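Local atomic coordinates of 2-keto-3-deoxy-D-arabinonate dehydratase (Sulfolobus solfataricus, PDB entry 2Q18), a protein that catalyses the dehydration of 2-dehydro-3-deoxy-D-arabinonate to 2,5-dioxopentanoate, a step in the oxidation of D-arabinonate to 2-oxoglutarate. Residues R123-G128 with C187-P192; T140-E145 with I208-V213; V218-S223 with I258-D263; D270-T275 with T284-R289. All coordinates share one frame; numbering follows the deposited sequence.

Contact 1 of 4, residues R123-G128 with C187-P192; sequences RCVGHG and CCAFGP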
# COMPACT_ATOMS: atom_id res chain seq x y z
N ARG A 123 22.44 1.00 -6.12
CA ARG A 123 23.88 1.04 -6.36
C ARG A 123 24.38 2.47 -6.59
O ARG A 123 25.58 2.69 -6.75
CB ARG A 123 24.25 0.14 -7.55
CG ARG A 123 24.12 -1.37 -7.28
CD ARG A 123 24.54 -2.17 -8.51
NE ARG A 123 24.51 -3.62 -8.28
CZ ARG A 123 23.45 -4.40 -8.46
NH1 ARG A 123 22.29 -3.88 -8.86
NH2 ARG A 123 23.53 -5.71 -8.23
N CYS A 124 23.46 3.43 -6.61
CA CYS A 124 23.81 4.84 -6.77
C CYS A 124 23.86 5.56 -5.43
O CYS A 124 23.17 5.18 -4.48
CB CYS A 124 22.79 5.55 -7.66
SG CYS A 124 22.61 4.86 -9.31
N VAL A 125 24.68 6.61 -5.37
CA VAL A 125 24.74 7.49 -4.20
C VAL A 125 24.59 8.93 -4.66
O VAL A 125 24.62 9.21 -5.87
CB VAL A 125 26.06 7.31 -3.38
CG1 VAL A 125 26.25 5.85 -2.99
CG2 VAL A 125 27.26 7.83 -4.15
N GLY A 126 24.41 9.84 -3.71
CA GLY A 126 24.23 11.25 -4.03
C GLY A 126 25.31 12.15 -3.46
O GLY A 126 26.33 11.68 -2.94
N HIS A 127 25.09 13.45 -3.60
CA HIS A 127 25.95 14.49 -3.05
C HIS A 127 26.23 14.25 -1.57
O HIS A 127 25.30 14.05 -0.78
CB HIS A 127 25.27 15.85 -3.26
CG HIS A 127 26.14 17.03 -2.97
ND1 HIS A 127 27.30 17.30 -3.67
CD2 HIS A 127 26.01 18.03 -2.07
CE1 HIS A 127 27.84 18.40 -3.20
NE2 HIS A 127 27.08 18.87 -2.23
N GLY A 128 27.51 14.23 -1.21
CA GLY A 128 27.92 14.09 0.19
C GLY A 128 28.00 12.66 0.69
O GLY A 128 28.39 12.43 1.83
N CYS A 187 28.97 2.39 -7.21
CA CYS A 187 29.65 2.53 -8.50
C CYS A 187 29.27 3.81 -9.23
O CYS A 187 29.84 4.14 -10.28
CB CYS A 187 29.33 1.34 -9.40
SG CYS A 187 27.58 1.27 -9.94
N CYS A 188 28.32 4.54 -8.67
CA CYS A 188 27.66 5.61 -9.39
C CYS A 188 27.19 6.71 -8.44
O CYS A 188 26.60 6.42 -7.40
CB CYS A 188 26.46 5.00 -10.13
SG CYS A 188 25.59 6.13 -11.15
N ALA A 189 27.43 7.97 -8.81
CA ALA A 189 26.96 9.12 -8.04
C ALA A 189 26.37 10.19 -8.94
O ALA A 189 26.86 10.39 -10.05
CB ALA A 189 28.08 9.71 -7.20
N PHE A 190 25.33 10.87 -8.47
CA PHE A 190 24.74 11.95 -9.26
C PHE A 190 24.05 13.03 -8.43
O PHE A 190 23.65 12.80 -7.30
CB PHE A 190 23.79 11.40 -10.35
CG PHE A 190 22.49 10.85 -9.83
CD1 PHE A 190 21.34 11.64 -9.82
CD2 PHE A 190 22.41 9.54 -9.36
CE1 PHE A 190 20.13 11.13 -9.34
CE2 PHE A 190 21.21 9.03 -8.88
CZ PHE A 190 20.07 9.82 -8.86
N GLY A 191 23.92 14.21 -9.04
CA GLY A 191 23.35 15.37 -8.38
C GLY A 191 24.27 16.57 -8.50
O GLY A 191 25.03 16.66 -9.47
N PRO A 192 24.21 17.50 -7.53
CA PRO A 192 23.33 17.47 -6.35
C PRO A 192 21.88 17.81 -6.69
O PRO A 192 20.99 17.64 -5.85
CB PRO A 192 23.93 18.55 -5.43
CG PRO A 192 24.70 19.45 -6.32
CD PRO A 192 25.09 18.69 -7.56
O HOH W 1 22.78 14.26 -5.11

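Contact 2 of 4, residues T140-E145 with I208-V213; sequences TLPEPE and ITLKIV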
# COMPACT_ATOMS: atom_id res chain seq x y z
N THR A 140 41.01 2.48 -9.96
CA THR A 140 39.65 2.97 -10.17
C THR A 140 39.67 4.47 -10.39
O THR A 140 40.28 5.21 -9.61
CB THR A 140 38.74 2.60 -8.98
OG1 THR A 140 38.52 1.19 -8.96
CG2 THR A 140 37.39 3.31 -9.07
N LEU A 141 39.02 4.91 -11.46
CA LEU A 141 38.92 6.33 -11.77
C LEU A 141 37.48 6.82 -11.74
O LEU A 141 36.56 6.06 -12.08
CB LEU A 141 39.53 6.63 -13.14
CG LEU A 141 41.04 6.43 -13.33
CD1 LEU A 141 41.42 6.80 -14.76
CD2 LEU A 141 41.83 7.26 -12.32
N PRO A 142 37.27 8.08 -11.34
CA PRO A 142 35.97 8.69 -11.56
C PRO A 142 35.87 9.12 -13.01
O PRO A 142 36.88 9.49 -13.62
CB PRO A 142 35.99 9.91 -10.64
CG PRO A 142 37.44 10.29 -10.55
CD PRO A 142 38.21 9.01 -10.67
N GLU A 143 34.67 9.04 -13.58
CA GLU A 143 34.44 9.53 -14.92
C GLU A 143 33.34 10.59 -14.87
O GLU A 143 32.16 10.27 -14.71
CB GLU A 143 34.11 8.38 -15.88
CG GLU A 143 35.20 7.29 -15.92
CD GLU A 143 34.97 6.21 -16.98
OE1 GLU A 143 35.90 5.40 -17.18
OE2 GLU A 143 33.88 6.17 -17.59
N PRO A 144 33.75 11.88 -14.95
CA PRO A 144 32.87 13.04 -14.86
C PRO A 144 32.07 13.26 -16.13
O PRO A 144 32.65 13.42 -17.21
CB PRO A 144 33.85 14.19 -14.64
CG PRO A 144 35.09 13.76 -15.33
CD PRO A 144 35.16 12.27 -15.13
N GLU A 145 30.74 13.28 -16.01
CA GLU A 145 29.88 13.27 -17.18
C GLU A 145 28.62 14.11 -16.99
O GLU A 145 28.11 14.24 -15.88
CB GLU A 145 29.47 11.83 -17.54
CG GLU A 145 30.58 10.80 -17.35
CD GLU A 145 30.32 9.48 -18.06
OE1 GLU A 145 31.29 8.72 -18.24
OE2 GLU A 145 29.16 9.21 -18.45
N ILE A 208 32.96 21.08 -17.80
CA ILE A 208 33.01 20.01 -16.81
C ILE A 208 34.40 20.03 -16.19
O ILE A 208 35.40 19.97 -16.90
CB ILE A 208 32.73 18.62 -17.44
CG1 ILE A 208 31.37 18.62 -18.16
CG2 ILE A 208 32.80 17.51 -16.37
CD1 ILE A 208 31.05 17.32 -18.89
N THR A 209 34.46 20.11 -14.86
CA THR A 209 35.74 20.12 -14.15
C THR A 209 35.76 19.00 -13.11
O THR A 209 34.84 18.89 -12.30
CB THR A 209 36.00 21.47 -13.45
OG1 THR A 209 35.82 22.54 -14.39
CG2 THR A 209 37.41 21.53 -12.86
N LEU A 210 36.80 18.17 -13.17
CA LEU A 210 37.04 17.14 -12.17
C LEU A 210 38.21 17.52 -11.26
O LEU A 210 39.26 17.97 -11.73
CB LEU A 210 37.33 15.79 -12.83
CG LEU A 210 37.89 14.65 -11.96
CD1 LEU A 210 36.87 14.14 -10.95
CD2 LEU A 210 38.41 13.50 -12.82
N LYS A 211 38.01 17.33 -9.95
CA LYS A 211 39.08 17.44 -8.96
C LYS A 211 39.06 16.22 -8.06
O LYS A 211 38.00 15.82 -7.56
CB LYS A 211 38.91 18.71 -8.12
CG LYS A 211 39.27 19.99 -8.84
CD LYS A 211 38.77 21.23 -8.10
CE LYS A 211 39.54 21.49 -6.82
NZ LYS A 211 39.14 22.80 -6.20
N ILE A 212 40.23 15.62 -7.87
CA ILE A 212 40.42 14.59 -6.86
C ILE A 212 41.27 15.20 -5.75
O ILE A 212 42.42 15.60 -5.98
CB ILE A 212 41.08 13.32 -7.43
CG1 ILE A 212 40.26 12.78 -8.62
CG2 ILE A 212 41.24 12.27 -6.33
CD1 ILE A 212 40.97 11.72 -9.47
N VAL A 213 40.70 15.29 -4.56
CA VAL A 213 41.36 15.91 -3.41
C VAL A 213 41.80 14.82 -2.44
O VAL A 213 40.98 14.04 -1.95
CB VAL A 213 40.45 16.95 -2.72
CG1 VAL A 213 41.18 17.62 -1.55
CG2 VAL A 213 39.99 18.01 -3.71

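Contact 3 of 4, residues V218-S223 with I258-D263; sequences VFFEGS and IVPGRD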
# COMPACT_ATOMS: atom_id res chain seq x y z
N VAL A 218 45.08 18.98 -4.08
CA VAL A 218 44.54 18.73 -5.42
C VAL A 218 45.45 17.71 -6.12
O VAL A 218 46.46 18.06 -6.74
CB VAL A 218 44.38 20.03 -6.24
CG1 VAL A 218 43.91 19.72 -7.66
CG2 VAL A 218 43.40 20.97 -5.56
N PHE A 219 45.07 16.44 -5.98
CA PHE A 219 45.82 15.31 -6.51
C PHE A 219 45.64 15.17 -8.02
O PHE A 219 46.51 14.65 -8.72
CB PHE A 219 45.39 14.04 -5.76
CG PHE A 219 46.09 12.79 -6.20
CD1 PHE A 219 45.37 11.76 -6.80
CD2 PHE A 219 47.46 12.63 -6.01
CE1 PHE A 219 46.01 10.59 -7.19
CE2 PHE A 219 48.11 11.47 -6.41
CZ PHE A 219 47.38 10.44 -7.00
N PHE A 220 44.50 15.64 -8.51
CA PHE A 220 44.23 15.72 -9.95
C PHE A 220 43.22 16.82 -10.22
O PHE A 220 42.27 16.99 -9.46
CB PHE A 220 43.72 14.39 -10.52
CG PHE A 220 43.31 14.48 -11.98
CD1 PHE A 220 44.24 14.24 -12.98
CD2 PHE A 220 42.02 14.87 -12.33
CE1 PHE A 220 43.88 14.35 -14.33
CE2 PHE A 220 41.66 14.99 -13.67
CZ PHE A 220 42.59 14.73 -14.67
N GLU A 221 43.44 17.56 -11.30
CA GLU A 221 42.44 18.50 -11.80
C GLU A 221 42.48 18.53 -13.33
O GLU A 221 43.55 18.55 -13.94
CB GLU A 221 42.64 19.90 -11.23
CG GLU A 221 41.57 20.90 -11.65
CD GLU A 221 41.55 22.17 -10.81
OE1 GLU A 221 42.35 22.28 -9.86
OE2 GLU A 221 40.73 23.06 -11.10
N GLY A 222 41.29 18.52 -13.93
CA GLY A 222 41.16 18.55 -15.38
C GLY A 222 39.78 19.01 -15.78
O GLY A 222 38.80 18.80 -15.04
N SER A 223 39.69 19.65 -16.94
CA SER A 223 38.41 20.13 -17.44
C SER A 223 38.24 19.87 -18.94
O SER A 223 39.22 19.70 -19.67
CB SER A 223 38.23 21.61 -17.13
OG SER A 223 39.15 22.40 -17.87
N ILE A 258 37.46 13.50 -19.54
CA ILE A 258 38.47 13.72 -18.50
C ILE A 258 38.92 12.39 -17.93
O ILE A 258 38.17 11.70 -17.22
CB ILE A 258 37.98 14.68 -17.38
CG1 ILE A 258 37.51 16.01 -17.98
CG2 ILE A 258 39.09 14.93 -16.35
CD1 ILE A 258 36.59 16.82 -17.08
N VAL A 259 40.16 12.02 -18.25
CA VAL A 259 40.71 10.73 -17.88
C VAL A 259 42.06 10.92 -17.18
O VAL A 259 43.08 11.14 -17.84
CB VAL A 259 40.89 9.80 -19.13
CG1 VAL A 259 41.37 8.42 -18.71
CG2 VAL A 259 39.58 9.69 -19.92
N PRO A 260 42.07 10.85 -15.83
CA PRO A 260 43.33 10.87 -15.08
C PRO A 260 44.27 9.74 -15.49
O PRO A 260 43.83 8.75 -16.09
CB PRO A 260 42.87 10.69 -13.63
CG PRO A 260 41.46 11.18 -13.61
CD PRO A 260 40.90 10.77 -14.94
N GLY A 261 45.55 9.89 -15.15
CA GLY A 261 46.57 8.92 -15.53
C GLY A 261 46.52 7.64 -14.71
O GLY A 261 45.71 7.52 -13.78
N ARG A 262 47.39 6.70 -15.06
CA ARG A 262 47.44 5.39 -14.42
C ARG A 262 47.88 5.44 -12.95
O ARG A 262 47.63 4.50 -12.19
CB ARG A 262 48.34 4.43 -15.21
CG ARG A 262 48.03 2.95 -14.99
CD ARG A 262 48.68 2.08 -16.05
NE ARG A 262 48.16 2.37 -17.39
CZ ARG A 262 48.62 1.82 -18.52
NH1 ARG A 262 48.08 2.15 -19.68
NH2 ARG A 262 49.62 0.94 -18.48
N ASP A 263 48.54 6.53 -12.57
CA ASP A 263 48.97 6.72 -11.18
C ASP A 263 47.94 7.49 -10.34
O ASP A 263 48.15 7.71 -9.14
CB ASP A 263 50.35 7.42 -11.13
CG ASP A 263 50.34 8.80 -11.78
OD1 ASP A 263 49.43 9.10 -12.60
OD2 ASP A 263 51.26 9.59 -11.49

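Contact 4 of 4, residues D270-T275 with T284-R289; sequences DIVEIT and TPVKKR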
# COMPACT_ATOMS: atom_id res chain seq x y z
N ASP A 270 39.69 9.80 -0.32
CA ASP A 270 39.76 10.81 -1.38
C ASP A 270 38.43 11.55 -1.48
O ASP A 270 37.39 11.00 -1.13
CB ASP A 270 40.05 10.17 -2.75
CG ASP A 270 41.53 9.86 -2.98
OD1 ASP A 270 42.39 10.28 -2.16
OD2 ASP A 270 41.83 9.20 -3.99
N ILE A 271 38.48 12.80 -1.95
CA ILE A 271 37.26 13.55 -2.23
C ILE A 271 37.22 13.83 -3.72
O ILE A 271 38.13 14.45 -4.28
CB ILE A 271 37.17 14.89 -1.44
CG1 ILE A 271 37.46 14.70 0.07
CG2 ILE A 271 35.81 15.56 -1.68
CD1 ILE A 271 36.56 13.72 0.82
N VAL A 272 36.14 13.38 -4.37
CA VAL A 272 35.93 13.61 -5.79
C VAL A 272 34.92 14.74 -5.95
O VAL A 272 33.81 14.68 -5.42
CB VAL A 272 35.45 12.33 -6.52
CG1 VAL A 272 35.15 12.61 -7.99
CG2 VAL A 272 36.49 11.22 -6.38
N GLU A 273 35.32 15.78 -6.68
CA GLU A 273 34.47 16.93 -6.91
C GLU A 273 34.32 17.13 -8.40
O GLU A 273 35.31 17.18 -9.13
CB GLU A 273 35.08 18.19 -6.28
CG GLU A 273 35.48 18.03 -4.81
CD GLU A 273 36.16 19.27 -4.24
OE1 GLU A 273 36.40 20.25 -4.99
OE2 GLU A 273 36.45 19.28 -3.02
N ILE A 274 33.07 17.21 -8.86
CA ILE A 274 32.78 17.39 -10.28
C ILE A 274 31.84 18.57 -10.46
O ILE A 274 30.74 18.59 -9.90
CB ILE A 274 32.18 16.12 -10.93
CG1 ILE A 274 33.12 14.92 -10.75
CG2 ILE A 274 31.90 16.36 -12.42
CD1 ILE A 274 32.46 13.56 -10.87
N THR A 275 32.29 19.55 -11.24
CA THR A 275 31.53 20.75 -11.49
C THR A 275 31.06 20.77 -12.94
O THR A 275 31.83 20.45 -13.85
CB THR A 275 32.37 22.02 -11.19
OG1 THR A 275 32.92 21.92 -9.87
CG2 THR A 275 31.53 23.29 -11.29
N THR A 284 31.72 13.81 -3.52
CA THR A 284 31.61 12.50 -2.88
C THR A 284 32.95 12.03 -2.31
O THR A 284 33.95 11.95 -3.03
CB THR A 284 31.09 11.41 -3.86
OG1 THR A 284 32.03 11.24 -4.93
CG2 THR A 284 29.71 11.78 -4.44
N PRO A 285 32.97 11.70 -1.00
CA PRO A 285 34.12 10.98 -0.44
C PRO A 285 34.22 9.57 -1.02
O PRO A 285 33.25 9.07 -1.60
CB PRO A 285 33.82 10.93 1.06
CG PRO A 285 32.35 11.14 1.17
CD PRO A 285 31.95 12.01 0.02
N VAL A 286 35.39 8.96 -0.87
CA VAL A 286 35.65 7.64 -1.44
C VAL A 286 35.89 6.64 -0.32
O VAL A 286 36.58 6.94 0.66
CB VAL A 286 36.88 7.68 -2.39
CG1 VAL A 286 37.20 6.30 -2.94
CG2 VAL A 286 36.66 8.67 -3.52
N LYS A 287 35.28 5.47 -0.46
CA LYS A 287 35.52 4.36 0.44
C LYS A 287 36.08 3.18 -0.35
O LYS A 287 35.47 2.72 -1.32
CB LYS A 287 34.22 3.97 1.17
CG LYS A 287 34.28 2.67 1.97
CD LYS A 287 35.07 2.84 3.27
CE LYS A 287 35.33 1.50 3.94
NZ LYS A 287 36.19 1.67 5.15
N LYS A 288 37.25 2.70 0.06
CA LYS A 288 37.82 1.49 -0.50
C LYS A 288 37.20 0.27 0.18
O LYS A 288 37.24 0.16 1.41
CB LYS A 288 39.35 1.47 -0.35
CG LYS A 288 40.01 0.13 -0.66
CD LYS A 288 40.16 -0.10 -2.16
CE LYS A 288 40.85 -1.43 -2.44
NZ LYS A 288 41.23 -1.56 -3.87
N ARG A 289 36.61 -0.62 -0.61
CA ARG A 289 35.99 -1.83 -0.08
C ARG A 289 37.03 -2.82 0.42
O ARG A 289 38.10 -2.95 -0.17
CB ARG A 289 35.08 -2.49 -1.12
CG ARG A 289 33.91 -1.63 -1.62
CD ARG A 289 32.88 -1.33 -0.54
NE ARG A 289 31.62 -0.85 -1.11
CZ ARG A 289 30.80 0.02 -0.52
NH1 ARG A 289 29.68 0.39 -1.13
NH2 ARG A 289 31.09 0.53 0.67

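Contact 1 of 4, residues R123-G128 with C187-P192
Pro192 sets its CB over one face of the His127 imidazole, toward the rim rather than the middle, with Pro192 CB 3.6 Å from His127 CG in a CH-pi contact. The ring swings there because CG stands anti to the backbone N of His127 (chi1 -170°). Its rotation is fixed as well: NE2 is hydrogen-bonded to the carbonyl of Leu57, ND1 to the backbone N of Ile283, and Phe60 meets the ring edge-to-face. Phe190, the other ring, presents an edge, with Cys124 CB near the ring plane at 4.0 Å from Phe190 CE2.

Alongside these groups the backbones pair in parallel. Val125 N donates to Cys188 O at 2.8 Å, and Phe190 N returns a bond to Val125 O at 3.2 Å, each donor lying in the plane of its carbonyl. Beyond Val125 the chains part, and a water spans the gap, accepting from His127 N (2.9 Å) and donating to Phe190 O (2.8 Å). Cys124 and Cys188 share one face of the pair, their SG atoms packed at 3.7 Å without a disulfide. On the other face Val125 CG2 rests on Ala189 CB at 3.7 Å. Arg123 leaves the pair to form a salt bridge with Glu75 of the second subunit and a hydrogen bond with Asn244 of that subunit.

Strand 188-195 thus has the short strand 124-125 on one edge and strand 156-167 on the other, the latter joined by backbone hydrogen bonds of Ala189 with Asp163 and of Gly191 with Ile161. The thiol face packs on Ala119 of strand 114-119, and Ala189 on Leu282 of strand 280-288.

Contact 2 of 4, residues T140-E145 with I208-V213
Pro142 and Pro144 are two bumps along the interrupted strand 140-150, and they fit the hollows between Ile208, Leu210 and Ile212 on another strand. Pro142 drops its CG into the first hollow, with Pro142 CG 3.9 Å from Leu210 CD1 and 4.0 Å from Ile212 CD1. Pro144 fills the next: its CB meets Ile208 CG2 at 3.9 Å, while Pro144 CG lies against Leu210 CB, also at 3.9 Å. Read the other way, Leu210 is the knob that enters between the prolines. A chi1 of 168° extends its side chain away from its own amide nitrogen and carries the fork toward Pro142; there Leu210 CD2 also reaches Pro142 CG, at 4.0 Å. Both proline rings cross this leucine at about a right angle.

No hydrogen bond links the two segments, which run in nearly opposite directions. The surfaces meet mainly through apolar side chains, two sheets packed face to face, and Ile274 of strand 271-276 continues the apolar surface under Pro144.

Side chains alternate along 142-145. While the prolines are pressed into the core, Glu143 and Glu145 start off the other way, Glu143 paired with Lys182 and Glu145 OE2 hydrogen-bonded to Thr253 OG1 and Gly255 N. Both glutamates bind magnesium together with Asp164, so the prolines form the hydrophobic back of the metal-site wall in this FAH fold.

Contact 3 of 4, residues V218-S223 with I258-D263
Phe220 and Pro260 make the tight part of this contact. Pro260 CG sits over the middle of the phenyl ring, 3.8 Å from the centroid of Phe220 and 8° off the ring normal, an almost upright CH-pi contact. Ile258 comes instead at the rim, its CG2 near the ring plane and 3.7 Å from Phe220 CE2. With CG trans to the amide nitrogen (chi1 174°), the ring of Phe220 swings out toward the loop, where the proline takes a face and the isoleucine the rim. Gly222 belongs to the same close packing: a CB there would crowd Ile258 CG2 and clash with Phe220 CZ, so a side chain larger than hydrogen would not fit without rearrangement, and Ile258 CD1 lies 3.6 Å from Gly222 O. With an alanine at Phe220, a gap is likely to open between strand and loop, leaving Pro260 without the ring face it rests on and Ile258 CG2 without the rim.

The outer end is looser. Phe219 brings an edge of its ring, Phe219 CZ lying 3.6 Å from the O of the solvent-exposed Asp263, and Arg214 and Lys264 make cation-pi contacts with the ring. At the other end of the contact Ser223 is exposed too, its CB pointing away from the loop. No hydrogen bond joins the two segments.

Phe219 and Phe220 form a classic beta bulge, both facing Ile212 of the neighbouring strand 207-214, which is consistent with their different directions. The loop they hold to this edge strand leads back to the active site: Ile258 N is hydrogen-bonded to OG1 of Thr256, a substrate-binding residue.

Contact 4 of 4, residues D270-T275 with T284-R289
Val272 and Val286 share a first torsion, with CG1 pointing opposite the amide nitrogen (chi1 177° in Val272), which leaves CG2 of each beside its own N and brings the two CG2 methyls to 3.8 Å. Val286 CG2 also lies 3.8 Å from Asp270 CB. On the other face Ile271 is folded at its second torsion (chi2 -59°), bending CD1 back over the neighbouring strand until Ile271 CD1 rests 3.9 Å from Pro285 CB.

The backbone frame is a beta hairpin made of strands 271-276 and 280-288; the axes of its parts 271-275 and 284-288 run at 143°. Val272 and Thr284 form its hydrogen-bonded pair, gripping each other twice: Val272 N to Thr284 O at 2.9 Å, the donor tilted from the carbonyl plane, and Thr284 N to Val272 O at 3.0 Å. Ile271 and Pro285 come next as a non-hydrogen-bonded pair, a position that asks for no N-H toward Ile271, so proline is tolerated there. Asp270 O then takes a weak, bent bond from Val286 N at 2.9 Å, and the CA-H of Pro285 approaches that same oxygen, with Pro285 CA 3.3 Å from Asp270 O.

Strand 207-214 lies along the far edge of 271-276, and strand 131-133 flanks 280-288. The carboxylate of Asp270 turns to Arg214 in a salt bridge and to the backbone N of Lys267, while Val272 and Val286 both touch Leu266.

How the contacts relate
From the N terminus, contact 1 opens at 123-128, and contact 2 opens at 140-145 before contact 1 closes at 187-192; since contact 2 closes later, at 208-213, these two loops cross. Contacts 3 and 4 follow in series, 218-223 returning to 258-263, then the short hairpin of 270-275 and 284-289; none nests within another. Contact 2 packs the metal-site strand on the five-stranded sheet whose hairpin contact 4 zips together and whose edge contact 3 lines. Backbone bonds join strand 207-214 to 217-225 on one side and to 271-276 on the other. Contact 1 reaches that sheet through Ala189 CB, 3.8 Å from Thr284 CG2.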